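Local coordinates for protein H127A/Y244A mutant of alginate lyase AlyC3 in complex with dimannuronate (Psychromonas sp., PDB 7C8F) that probably depolymerises alginate by beta-elimination as a family PL7 polysaccharide lyase, and binds dimannuronate in its active-site cleft, at residues V146-A151 and H157-V162; L214-D217 and L223-H226; S27-S32 and Q56-D61; A240-Q245 and G249-H254; V125-L130 and H136-P141. All coordinates share one frame; numbering follows the deposited sequence.

Contact 1 (V146-A151 and H157-V162)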
# COMPACT_ATOMS: atom_id res chain seq x y z
N VAL B 146 18.79 -17.24 2.91
CA VAL B 146 18.74 -18.59 3.40
C VAL B 146 19.85 -19.51 2.96
O VAL B 146 20.49 -19.26 2.00
CB VAL B 146 17.43 -19.28 2.92
CG1 VAL B 146 16.24 -18.43 3.20
CG2 VAL B 146 17.45 -19.64 1.43
N TRP B 147 20.00 -20.59 3.71
CA TRP B 147 20.83 -21.72 3.34
C TRP B 147 19.75 -22.70 2.94
O TRP B 147 18.82 -22.88 3.64
CB TRP B 147 21.67 -22.28 4.47
CG TRP B 147 22.47 -23.49 4.05
CD1 TRP B 147 23.74 -23.48 3.64
CD2 TRP B 147 22.05 -24.84 4.03
NE1 TRP B 147 24.15 -24.73 3.34
CE2 TRP B 147 23.13 -25.59 3.56
CE3 TRP B 147 20.87 -25.49 4.34
CZ2 TRP B 147 23.07 -26.95 3.43
CZ3 TRP B 147 20.83 -26.84 4.20
CH2 TRP B 147 21.93 -27.55 3.75
N LYS B 148 19.88 -23.30 1.76
CA LYS B 148 18.85 -24.20 1.26
C LYS B 148 19.47 -25.55 0.91
O LYS B 148 20.48 -25.60 0.21
CB LYS B 148 18.13 -23.62 0.04
CG LYS B 148 16.95 -24.45 -0.44
CD LYS B 148 16.08 -23.68 -1.42
CE LYS B 148 14.90 -24.52 -1.92
NZ LYS B 148 13.91 -24.82 -0.85
N GLU B 149 18.84 -26.62 1.37
CA GLU B 149 19.43 -27.94 1.18
C GLU B 149 19.50 -28.31 -0.30
O GLU B 149 20.56 -28.74 -0.79
CB GLU B 149 18.64 -29.00 1.96
CG GLU B 149 19.24 -30.39 1.81
CD GLU B 149 18.37 -31.47 2.42
OE1 GLU B 149 18.88 -32.20 3.30
OE2 GLU B 149 17.20 -31.60 2.02
N ASP B 150 18.40 -28.14 -1.04
CA ASP B 150 18.35 -28.63 -2.42
C ASP B 150 17.33 -27.81 -3.19
O ASP B 150 16.13 -27.92 -2.93
CB ASP B 150 17.99 -30.11 -2.43
CG ASP B 150 18.09 -30.73 -3.81
OD1 ASP B 150 18.05 -29.97 -4.79
OD2 ASP B 150 18.20 -31.97 -3.91
N ALA B 151 17.80 -26.99 -4.11
CA ALA B 151 16.94 -26.21 -4.99
C ALA B 151 17.12 -26.77 -6.40
O ALA B 151 18.11 -26.46 -7.07
CB ALA B 151 17.30 -24.73 -4.94
N HIS B 157 23.45 -24.12 -1.34
CA HIS B 157 23.75 -22.73 -1.67
C HIS B 157 23.01 -21.78 -0.73
O HIS B 157 21.98 -22.11 -0.13
CB HIS B 157 23.34 -22.40 -3.11
CG HIS B 157 24.28 -22.93 -4.14
ND1 HIS B 157 24.63 -22.21 -5.26
CD2 HIS B 157 24.96 -24.10 -4.21
CE1 HIS B 157 25.46 -22.93 -6.00
NE2 HIS B 157 25.69 -24.08 -5.38
N PHE B 158 23.57 -20.58 -0.63
CA PHE B 158 22.85 -19.43 -0.09
C PHE B 158 21.98 -18.84 -1.20
O PHE B 158 22.39 -18.78 -2.36
CB PHE B 158 23.85 -18.36 0.32
CG PHE B 158 24.70 -18.73 1.49
CD1 PHE B 158 24.14 -19.19 2.68
CD2 PHE B 158 26.08 -18.59 1.41
CE1 PHE B 158 24.94 -19.48 3.77
CE2 PHE B 158 26.89 -18.89 2.50
CZ PHE B 158 26.31 -19.35 3.68
N TRP B 159 20.79 -18.36 -0.82
CA TRP B 159 19.87 -17.74 -1.77
C TRP B 159 19.25 -16.51 -1.14
O TRP B 159 19.03 -16.46 0.07
CB TRP B 159 18.70 -18.68 -2.15
CG TRP B 159 19.13 -19.97 -2.77
CD1 TRP B 159 19.50 -21.10 -2.10
CD2 TRP B 159 19.25 -20.26 -4.16
NE1 TRP B 159 19.83 -22.09 -3.00
CE2 TRP B 159 19.69 -21.59 -4.27
CE3 TRP B 159 19.03 -19.53 -5.33
CZ2 TRP B 159 19.92 -22.21 -5.49
CZ3 TRP B 159 19.26 -20.15 -6.56
CH2 TRP B 159 19.70 -21.48 -6.62
N ALA B 160 18.94 -15.53 -1.99
CA ALA B 160 18.07 -14.42 -1.61
C ALA B 160 16.69 -14.66 -2.22
O ALA B 160 16.55 -14.73 -3.44
CB ALA B 160 18.63 -13.09 -2.11
N MET B 161 15.69 -14.84 -1.36
CA MET B 161 14.31 -15.02 -1.78
C MET B 161 13.64 -13.66 -1.64
O MET B 161 13.46 -13.17 -0.52
CB MET B 161 13.63 -16.05 -0.88
CG MET B 161 14.40 -17.38 -0.75
SD MET B 161 14.60 -18.19 -2.36
CE MET B 161 15.16 -19.82 -1.86
N VAL B 162 13.30 -13.04 -2.76
CA VAL B 162 12.82 -11.66 -2.77
C VAL B 162 11.36 -11.65 -3.18
O VAL B 162 11.01 -12.08 -4.29
CB VAL B 162 13.67 -10.78 -3.70
CG1 VAL B 162 13.14 -9.35 -3.73
CG2 VAL B 162 15.13 -10.80 -3.24
O HOH W 1 20.75 -24.79 -2.42

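Contact 2 (L214-D217 and L223-H226)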
# COMPACT_ATOMS: atom_id res chain seq x y z
N LEU B 214 16.87 -2.66 -3.28
CA LEU B 214 17.39 -3.67 -2.38
C LEU B 214 18.71 -4.15 -2.97
O LEU B 214 18.75 -4.71 -4.07
CB LEU B 214 16.40 -4.84 -2.27
CG LEU B 214 16.91 -6.08 -1.53
CD1 LEU B 214 17.17 -5.74 -0.08
CD2 LEU B 214 15.89 -7.19 -1.62
N ILE B 215 19.80 -3.90 -2.25
CA ILE B 215 21.14 -4.23 -2.71
C ILE B 215 21.72 -5.28 -1.78
O ILE B 215 21.62 -5.15 -0.56
CB ILE B 215 22.04 -2.97 -2.73
CG1 ILE B 215 21.47 -1.95 -3.72
CG2 ILE B 215 23.48 -3.35 -3.08
CD1 ILE B 215 22.24 -0.66 -3.76
N ILE B 216 22.30 -6.34 -2.36
CA ILE B 216 22.98 -7.36 -1.58
C ILE B 216 24.38 -7.57 -2.15
O ILE B 216 24.52 -7.89 -3.35
CB ILE B 216 22.22 -8.70 -1.54
CG1 ILE B 216 20.78 -8.47 -1.08
CG2 ILE B 216 22.92 -9.70 -0.62
CD1 ILE B 216 19.94 -9.71 -1.05
N ASP B 217 25.39 -7.42 -1.31
CA ASP B 217 26.77 -7.78 -1.63
C ASP B 217 27.14 -9.04 -0.85
O ASP B 217 26.79 -9.17 0.33
CB ASP B 217 27.75 -6.68 -1.23
CG ASP B 217 27.45 -5.35 -1.88
OD1 ASP B 217 26.99 -5.33 -3.04
OD2 ASP B 217 27.67 -4.31 -1.23
N LEU B 223 25.84 -8.67 -5.88
CA LEU B 223 25.10 -9.70 -6.60
C LEU B 223 23.65 -9.35 -6.86
O LEU B 223 23.07 -9.89 -7.80
CB LEU B 223 25.15 -11.04 -5.86
CG LEU B 223 26.49 -11.78 -5.83
CD1 LEU B 223 26.36 -13.11 -5.11
CD2 LEU B 223 26.99 -11.99 -7.26
N VAL B 224 23.03 -8.50 -6.04
CA VAL B 224 21.62 -8.16 -6.20
C VAL B 224 21.50 -6.64 -6.17
O VAL B 224 21.99 -5.99 -5.24
CB VAL B 224 20.77 -8.77 -5.07
CG1 VAL B 224 19.29 -8.40 -5.26
CG2 VAL B 224 20.93 -10.28 -5.03
N GLU B 225 20.81 -6.09 -7.17
CA GLU B 225 20.44 -4.67 -7.20
C GLU B 225 19.03 -4.64 -7.76
O GLU B 225 18.82 -4.56 -8.98
CB GLU B 225 21.42 -3.87 -8.05
CG GLU B 225 21.21 -2.37 -7.99
CD GLU B 225 22.39 -1.60 -8.57
OE1 GLU B 225 23.48 -2.20 -8.71
OE2 GLU B 225 22.22 -0.41 -8.88
N HIS B 226 18.05 -4.74 -6.86
CA HIS B 226 16.68 -5.05 -7.23
C HIS B 226 15.79 -3.84 -6.96
O HIS B 226 15.79 -3.28 -5.85
CB HIS B 226 16.20 -6.25 -6.41
CG HIS B 226 14.81 -6.68 -6.73
ND1 HIS B 226 14.47 -7.24 -7.94
CD2 HIS B 226 13.67 -6.62 -6.01
CE1 HIS B 226 13.18 -7.52 -7.95
NE2 HIS B 226 12.67 -7.16 -6.78

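Contact 3 (S27-S32 and Q56-D61)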
# COMPACT_ATOMS: atom_id res chain seq x y z
N SER B 27 18.19 -2.94 18.85
CA SER B 27 17.31 -4.06 18.67
C SER B 27 16.68 -4.67 19.90
O SER B 27 16.92 -4.25 20.99
CB SER B 27 18.10 -5.22 18.02
OG SER B 27 18.85 -4.83 16.91
N GLU B 28 15.87 -5.68 19.66
CA GLU B 28 15.29 -6.52 20.68
C GLU B 28 15.54 -7.97 20.27
O GLU B 28 15.87 -8.19 19.17
CB GLU B 28 13.81 -6.26 20.95
CG GLU B 28 12.88 -6.53 19.80
CD GLU B 28 11.47 -6.11 20.11
OE1 GLU B 28 11.30 -5.00 20.60
OE2 GLU B 28 10.58 -6.90 19.87
N LEU B 29 15.37 -8.91 21.19
CA LEU B 29 15.53 -10.33 20.92
C LEU B 29 14.15 -10.96 20.84
O LEU B 29 13.33 -10.78 21.76
CB LEU B 29 16.35 -11.01 22.01
CG LEU B 29 16.59 -12.51 21.80
CD1 LEU B 29 17.49 -12.77 20.58
CD2 LEU B 29 17.19 -13.14 23.06
N GLN B 30 13.87 -11.65 19.74
CA GLN B 30 12.60 -12.35 19.53
C GLN B 30 12.96 -13.82 19.40
O GLN B 30 13.57 -14.23 18.41
CB GLN B 30 11.89 -11.82 18.28
CG GLN B 30 11.63 -10.31 18.35
CD GLN B 30 10.79 -9.76 17.21
OE1 GLN B 30 10.60 -10.40 16.17
NE2 GLN B 30 10.27 -8.54 17.40
N ILE B 31 12.67 -14.57 20.44
CA ILE B 31 13.09 -15.95 20.51
C ILE B 31 12.02 -16.90 21.01
O ILE B 31 11.33 -16.62 21.91
CB ILE B 31 14.34 -16.02 21.41
CG1 ILE B 31 14.93 -17.42 21.49
CG2 ILE B 31 14.07 -15.46 22.78
CD1 ILE B 31 16.26 -17.43 22.15
N SER B 32 11.92 -18.03 20.35
CA SER B 32 10.99 -19.04 20.71
C SER B 32 11.49 -19.84 21.90
O SER B 32 12.64 -19.97 22.11
CB SER B 32 10.87 -20.01 19.55
OG SER B 32 10.33 -19.43 18.41
N GLN B 56 21.78 -20.82 26.30
CA GLN B 56 22.35 -21.87 25.46
C GLN B 56 22.08 -21.65 23.98
O GLN B 56 22.82 -22.18 23.15
CB GLN B 56 21.77 -23.23 25.87
CG GLN B 56 20.26 -23.22 26.02
CD GLN B 56 19.68 -24.57 26.39
OE1 GLN B 56 20.14 -25.61 25.90
NE2 GLN B 56 18.67 -24.57 27.25
N TYR B 57 21.05 -20.88 23.64
CA TYR B 57 20.69 -20.65 22.24
C TYR B 57 21.12 -19.28 21.73
O TYR B 57 21.00 -19.03 20.52
CB TYR B 57 19.18 -20.80 22.04
CG TYR B 57 18.61 -22.17 22.34
CD1 TYR B 57 18.90 -23.26 21.53
CD2 TYR B 57 17.78 -22.37 23.43
CE1 TYR B 57 18.38 -24.51 21.80
CE2 TYR B 57 17.25 -23.62 23.71
CZ TYR B 57 17.55 -24.69 22.89
OH TYR B 57 17.03 -25.93 23.17
N PHE B 58 21.62 -18.40 22.60
CA PHE B 58 21.95 -17.02 22.24
C PHE B 58 23.11 -16.61 23.13
O PHE B 58 22.92 -16.29 24.31
CB PHE B 58 20.75 -16.09 22.43
CG PHE B 58 21.04 -14.64 22.12
CD1 PHE B 58 21.23 -14.22 20.80
CD2 PHE B 58 21.15 -13.70 23.13
CE1 PHE B 58 21.51 -12.89 20.51
CE2 PHE B 58 21.43 -12.37 22.84
CZ PHE B 58 21.61 -11.97 21.53
N TYR B 59 24.32 -16.60 22.57
CA TYR B 59 25.50 -16.33 23.37
C TYR B 59 26.64 -15.95 22.44
O TYR B 59 26.53 -16.07 21.21
CB TYR B 59 25.88 -17.54 24.24
CG TYR B 59 26.26 -18.78 23.44
CD1 TYR B 59 25.30 -19.68 22.99
CD2 TYR B 59 27.60 -19.06 23.16
CE1 TYR B 59 25.65 -20.81 22.26
CE2 TYR B 59 27.97 -20.18 22.44
CZ TYR B 59 26.99 -21.05 22.00
OH TYR B 59 27.36 -22.17 21.28
N VAL B 60 27.74 -15.51 23.02
CA VAL B 60 28.98 -15.30 22.28
C VAL B 60 29.95 -16.40 22.68
O VAL B 60 30.15 -16.66 23.88
CB VAL B 60 29.57 -13.90 22.51
CG1 VAL B 60 30.98 -13.85 22.00
CG2 VAL B 60 28.73 -12.86 21.77
N ASP B 61 30.51 -17.07 21.68
CA ASP B 61 31.54 -18.07 21.94
C ASP B 61 32.81 -17.37 22.39
O ASP B 61 33.36 -16.54 21.66
CB ASP B 61 31.79 -18.87 20.66
CG ASP B 61 32.80 -19.98 20.86
OD1 ASP B 61 34.01 -19.68 20.83
OD2 ASP B 61 32.38 -21.13 21.05

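Contact 4 (A240-Q245 and G249-H254)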
# COMPACT_ATOMS: atom_id res chain seq x y z
N ALA B 240 18.06 -10.73 12.08
CA ALA B 240 19.21 -11.60 11.88
C ALA B 240 19.21 -12.65 12.98
O ALA B 240 18.94 -12.34 14.14
CB ALA B 240 20.52 -10.82 11.91
N GLY B 241 19.53 -13.89 12.61
CA GLY B 241 19.64 -14.97 13.57
C GLY B 241 19.37 -16.29 12.87
O GLY B 241 19.99 -16.55 11.83
N VAL B 242 18.45 -17.10 13.39
CA VAL B 242 17.99 -18.30 12.69
C VAL B 242 16.48 -18.40 12.77
O VAL B 242 15.87 -18.02 13.78
CB VAL B 242 18.62 -19.61 13.24
CG1 VAL B 242 20.09 -19.64 12.98
CG2 VAL B 242 18.33 -19.74 14.73
N ALA B 243 15.88 -18.89 11.69
CA ALA B 243 14.48 -19.25 11.65
C ALA B 243 14.40 -20.54 10.85
O ALA B 243 15.00 -20.63 9.77
CB ALA B 243 13.63 -18.15 11.00
N ASN B 244 13.69 -21.54 11.38
CA ASN B 244 13.76 -22.90 10.84
C ASN B 244 12.61 -23.14 9.88
O ASN B 244 11.44 -22.99 10.24
CB ASN B 244 13.67 -23.93 11.96
CG ASN B 244 14.85 -23.88 12.89
OD1 ASN B 244 15.89 -23.32 12.57
ND2 ASN B 244 14.70 -24.50 14.06
N GLN B 245 12.96 -23.54 8.65
CA GLN B 245 12.00 -24.12 7.72
C GLN B 245 12.42 -25.55 7.40
O GLN B 245 12.71 -25.89 6.25
CB GLN B 245 11.85 -23.24 6.48
CG GLN B 245 11.20 -21.86 6.77
CD GLN B 245 12.22 -20.74 7.04
OE1 GLN B 245 13.36 -20.78 6.56
NE2 GLN B 245 11.80 -19.73 7.80
N GLY B 249 15.02 -30.97 13.87
CA GLY B 249 16.43 -30.69 14.02
C GLY B 249 16.70 -29.31 14.60
O GLY B 249 15.79 -28.52 14.83
N MET B 250 17.98 -29.04 14.82
CA MET B 250 18.42 -27.77 15.39
C MET B 250 19.36 -27.05 14.43
O MET B 250 20.31 -27.65 13.92
CB MET B 250 19.12 -27.95 16.74
CG MET B 250 19.36 -26.60 17.41
SD MET B 250 20.21 -26.69 18.98
CE MET B 250 18.95 -27.45 20.01
N SER B 251 19.09 -25.78 14.21
CA SER B 251 19.96 -24.94 13.40
C SER B 251 20.94 -24.20 14.30
O SER B 251 20.71 -24.02 15.50
CB SER B 251 19.12 -23.91 12.64
OG SER B 251 18.41 -23.12 13.57
N GLU B 252 22.04 -23.76 13.70
CA GLU B 252 23.09 -23.07 14.42
C GLU B 252 23.82 -22.16 13.44
O GLU B 252 24.35 -22.63 12.43
CB GLU B 252 24.08 -24.06 15.06
CG GLU B 252 25.22 -23.37 15.78
CD GLU B 252 26.07 -24.34 16.57
OE1 GLU B 252 25.66 -25.51 16.71
OE2 GLU B 252 27.15 -23.92 17.05
N ALA B 253 23.82 -20.86 13.72
CA ALA B 253 24.52 -19.87 12.93
C ALA B 253 25.51 -19.13 13.81
O ALA B 253 25.17 -18.72 14.93
CB ALA B 253 23.55 -18.87 12.29
N HIS B 254 26.73 -18.93 13.29
CA HIS B 254 27.78 -18.18 13.97
C HIS B 254 28.03 -16.89 13.21
O HIS B 254 28.39 -16.92 12.03
CB HIS B 254 29.06 -19.01 14.07
CG HIS B 254 28.95 -20.16 15.03
ND1 HIS B 254 30.06 -20.77 15.58
CD2 HIS B 254 27.87 -20.80 15.54
CE1 HIS B 254 29.67 -21.74 16.38
NE2 HIS B 254 28.35 -21.78 16.37

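Contact 5 (V125-L130 and H136-P141). With BEM (beta-D-mannopyranuronic acid), chain D; BEM (beta-D-mannopyranuronic acid), chain C.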
# COMPACT_ATOMS: atom_id res chain seq x y z
N VAL B 125 14.59 -9.00 5.63
CA VAL B 125 13.94 -7.69 5.63
C VAL B 125 12.45 -7.98 5.64
O VAL B 125 11.92 -8.56 4.68
CB VAL B 125 14.32 -6.83 4.42
CG1 VAL B 125 13.58 -5.48 4.47
CG2 VAL B 125 15.82 -6.63 4.31
N ALA B 126 11.78 -7.61 6.73
CA ALA B 126 10.34 -7.77 6.87
C ALA B 126 9.65 -6.43 6.66
O ALA B 126 10.30 -5.39 6.61
CB ALA B 126 10.02 -8.27 8.28
N ASN B 127 8.33 -6.46 6.52
CA ASN B 127 7.56 -5.22 6.62
C ASN B 127 6.78 -5.23 7.92
O ASN B 127 6.28 -6.27 8.36
CB ASN B 127 6.63 -4.97 5.42
CG ASN B 127 5.42 -5.88 5.41
OD1 ASN B 127 4.32 -5.49 5.83
ND2 ASN B 127 5.60 -7.08 4.91
N LYS B 128 6.69 -4.05 8.52
CA LYS B 128 5.76 -3.84 9.62
C LYS B 128 4.36 -3.61 9.06
O LYS B 128 3.40 -4.27 9.49
CB LYS B 128 6.24 -2.67 10.48
CG LYS B 128 5.44 -2.44 11.76
CD LYS B 128 5.55 -3.62 12.71
CE LYS B 128 4.86 -3.32 14.03
NZ LYS B 128 5.07 -4.44 14.98
N GLY B 129 4.24 -2.72 8.08
CA GLY B 129 2.97 -2.37 7.46
C GLY B 129 3.02 -0.92 7.01
O GLY B 129 4.09 -0.39 6.74
N LEU B 130 1.85 -0.28 6.96
CA LEU B 130 1.81 1.11 6.53
C LEU B 130 2.34 2.06 7.60
O LEU B 130 2.70 3.20 7.26
CB LEU B 130 0.37 1.53 6.24
CG LEU B 130 -0.30 0.88 5.04
CD1 LEU B 130 -1.75 1.30 5.02
CD2 LEU B 130 0.38 1.28 3.72
N HIS B 136 -2.31 -2.98 8.00
CA HIS B 136 -2.22 -3.56 6.66
C HIS B 136 -0.86 -4.23 6.42
O HIS B 136 -0.27 -4.13 5.35
CB HIS B 136 -2.57 -2.54 5.57
CG HIS B 136 -4.03 -2.17 5.55
ND1 HIS B 136 -5.02 -3.11 5.42
CD2 HIS B 136 -4.65 -0.97 5.66
CE1 HIS B 136 -6.20 -2.51 5.44
NE2 HIS B 136 -6.00 -1.21 5.59
N ASN B 137 -0.38 -4.93 7.44
CA ASN B 137 0.82 -5.75 7.29
C ASN B 137 0.66 -6.73 6.15
O ASN B 137 -0.40 -7.32 5.95
CB ASN B 137 1.03 -6.52 8.59
CG ASN B 137 2.11 -7.58 8.47
OD1 ASN B 137 1.82 -8.77 8.24
ND2 ASN B 137 3.36 -7.16 8.60
N VAL B 138 1.73 -6.93 5.39
CA VAL B 138 1.78 -7.95 4.35
C VAL B 138 2.54 -9.15 4.92
O VAL B 138 3.68 -8.98 5.37
CB VAL B 138 2.46 -7.41 3.07
CG1 VAL B 138 2.67 -8.51 2.04
CG2 VAL B 138 1.60 -6.28 2.50
N PRO B 139 1.94 -10.35 4.98
CA PRO B 139 2.56 -11.45 5.74
C PRO B 139 3.63 -12.20 4.96
O PRO B 139 3.70 -13.44 5.01
CB PRO B 139 1.36 -12.35 6.06
CG PRO B 139 0.47 -12.19 4.89
CD PRO B 139 0.61 -10.72 4.47
N HIS B 140 4.46 -11.46 4.23
CA HIS B 140 5.54 -12.00 3.42
C HIS B 140 6.70 -11.04 3.66
O HIS B 140 6.50 -9.81 3.57
CB HIS B 140 5.20 -11.99 1.92
CG HIS B 140 3.88 -12.61 1.57
ND1 HIS B 140 3.67 -13.97 1.55
CD2 HIS B 140 2.70 -12.05 1.19
CE1 HIS B 140 2.43 -14.23 1.19
NE2 HIS B 140 1.82 -13.08 0.96
N PRO B 141 7.90 -11.53 3.96
CA PRO B 141 9.05 -10.63 4.05
C PRO B 141 9.49 -10.18 2.67
O PRO B 141 9.33 -10.90 1.68
CB PRO B 141 10.13 -11.49 4.72
CG PRO B 141 9.77 -12.87 4.36
CD PRO B 141 8.26 -12.94 4.18
C1 BEM D . 7.15 -16.98 6.06
C2 BEM D . 7.61 -18.41 5.78
O2 BEM D . 6.50 -19.24 5.49
C3 BEM D . 8.49 -18.41 4.56
O3 BEM D . 8.78 -19.71 4.16
C4 BEM D . 7.65 -17.93 3.43
O4 BEM D . 8.26 -18.15 2.19
C5 BEM D . 7.34 -16.50 3.71
O5 BEM D . 6.57 -16.50 4.88
C6 BEM D . 6.57 -15.94 2.58
O6B BEM D . 5.36 -15.91 2.65
O6A BEM D . 7.22 -15.35 1.77
C1 BEM C . 5.44 -14.33 10.07
C2 BEM C . 4.47 -14.22 8.90
O2 BEM C . 4.71 -13.02 8.19
C3 BEM C . 4.61 -15.42 8.00
O3 BEM C . 3.83 -15.26 6.85
C4 BEM C . 6.06 -15.68 7.62
O4 BEM C . 6.14 -16.98 7.06
C5 BEM C . 6.94 -15.64 8.85
O5 BEM C . 6.75 -14.49 9.63
C6 BEM C . 8.33 -15.62 8.35
O6B BEM C . 8.91 -14.54 8.28
O6A BEM C . 8.91 -16.69 8.21
O1 BEM C . 5.45 -13.14 10.84
O HOH W 2 7.28 -9.29 6.60

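Contact 1 (V146-A151 and H157-V162)
V146 and W159 form an antiparallel hydrogen-bonded pair, closed by V146 N to W159 O and W159 N to V146 O, both 3.0 Å. On the face that carries these two side chains the packing is tight. V146 CG2 lies 3.9 Å from W159 CB and 4.0 Å from M161 CE. With CG beside its backbone N (chi1 -59°), W159 lays its indole alongside the neighbouring strand: K148 CB comes within 3.6 Å of W159 CD1, and A151 CB, past the corner at E149, approaches W159 CZ2 at 3.7 Å. The other face is thinner across this pair. W147 and F158 cross at about a right angle, with W147 CD1 4.2 Å from F158 CE1; F158 also meets F205 edge-to-face. K148 NZ forms a salt bridge with E119. Toward this partly exposed end K148 N still reaches H157 O at 3.1 Å, and a water joins the remaining groups: it donates to K148 O and accepts from H157 N and, in the indole plane, from W159 NE1. The direct ladder thus pairs its own polar groups, whereas the indole N-H is satisfied through solvent, which probably helps hold the ring's rotation.

Contact 2 (L214-D217 and L223-H226)
L214-D217 and L223-H226 run almost exactly antiparallel, their axes 172° apart and 4.6 Å from each other at closest approach. L214 and H226 bond through both backbone N-H groups, each N to the partner's O at 2.9 Å. At I216 the ladder changes: I216 N still reaches V224 O at 2.9 Å, but I216 O accepts from two successive residues, L223 N at 3.0 Å and V224 N at 3.1 Å. Two residues facing one is a classic beta bulge, here in a hairpin whose second strand is the outermost of its sheet in the sandwich. Beyond the backbone, I216 and V224 run alongside each other in the same direction, their CB atoms 3.8 Å apart. Because I216 CG1 sits beside its own backbone N (chi1 -53°), the extended branch carries CD1 to 4.1 Å from V224 CG2. That face, which also carries L214 and H226, looks onto the opposing sheet: A160 meets I216, V162 meets L214 and H226, and Y192 and L194 back V224. The ring of H226 is held by a hydrogen bond between its NE2 and Y230 OH. On the reverse face I215 CG1 passes E225 CG loosely.

Contact 3 (S27-S32 and Q56-D61)
L29 and F58 are both extended at their first torsion, CG opposite the backbone N (chi1 -179° and 178°), which drives each side chain straight out from its strand toward the other. The two side chains overlap antiparallel, each passing the other, and the forked end of L29 settles over one face of the F58 ring. L29 CD1 stands 4.1 Å from the ring centroid and only 14° off the normal, a CH-pi contact, leaning to the rim that carries CD1 and CE1 of F58. The second branch, L29 CD2, meets F58 CD2 at 4.0 Å, so both methyls of the fork spread over that one face. Beside this pair I31, also fully extended, brings CD1 to 4.5 Å from Y57 CB, a looser touch. M71 packs against I31, and the ring of F69 meets that of F58. The meeting is wholly apolar. The closest alpha carbons, those of I31 and F58, remain 9.1 Å apart, a separation of facing sheets and not of paired strands. This is side-chain packing between the two facing sheets of a beta-sandwich, here the jelly roll of PL7 lyases.

Contact 4 (A240-Q245 and G249-H254)
N244 and S251 supply the polar link: S251 OG donates to N244 OD1 at 2.7 Å, lying in the plane of the amide carbonyl and using one of its lone pairs. The hydroxyl gets there because S251 OG is wedged between its backbone N and carbonyl carbon (chi1 59°). The other end of the amide, N244 ND2, is bonded to the backbone oxygens of M71 and N73, which fixes which way round the group sits; M71 O is also a second acceptor for S251 OG, so the two oxygens must share its one proton. Apolar contact follows alongside. V242 CG1 presses on A253 CB at 3.6 Å, and S251 OG rests against the root of the same valine, 3.5 Å from V242 CB. These strands are not ladder neighbours. Their axes stay 7.6 Å apart at closest, because 242-245 belongs to one sheet of the jelly-roll sandwich and 250-264 to the other, and the side chains meet in the buried layer between. G241, with backbone angles that would jam any CB against the preceding carbonyl, lies where the chain turns a corner.

Contact 5 (V125-L130 and H136-P141)
N127 grips V138 at both ends of its side-chain amide, just behind the residues that touch the sugar. In that first shell, H140 ND1 donates to O6B of the chain D mannuronate at 2.8 Å, almost straight and close to the imidazole plane. The H140 ring is steadied by its NE2, bonded to C169 N, whose residue is disulfide-linked to C183. P139 O accepts from O3 of the chain C unit at 2.6 Å. Behind them, N127 OD1 receives V138 N at 3.0 Å on a lone pair, and N127 ND2 gives to V138 O at 2.7 Å. The amide can reach both because its CG is tucked between backbone N and carbonyl carbon (chi1 73°). A water accepts from N127 N and donates weakly to H140 O. The loop so held links strand 119-129 to strand 143-148 of the jelly roll, beside the cleft where Q124, K170 and Y189 also bind the glycan. P141 CB rests on V125 O at 3.4 Å. Further out, N137 ND2 bonds to K128 O at 3.0 Å, coming from above the carbonyl plane (60° out of it), and G129, which has no side chain, lets its CA come within 4.0 Å of N137 CA. Farther along, L130 CD1 meets the edge of the H136 ring at CD2, 3.7 Å away, and H136 NE2 bonds to I168 N of the second subunit.

Overall arrangement
From the N terminus, the contacts close one after another, in the order 3, 5, 1, 2, 4, and none nests within or crosses another. Contact 3 spans the longest excursion, 24 residues, and bridges the two sheets. Contact 5 closes the loop leading from strand 119-129 into strand 143-148, and contact 1 pairs the latter with strand 157-163 in the same sheet. Contact 2 closes a hairpin at the edge of the other sheet, and contact 1 packs against it. Contact 4 closes last, again between sheets, and meets contact 3 where Y57 touches M250. Contacts 2 and 3 lie about 27 Å apart, centre to centre, on opposite sides of the chain's middle.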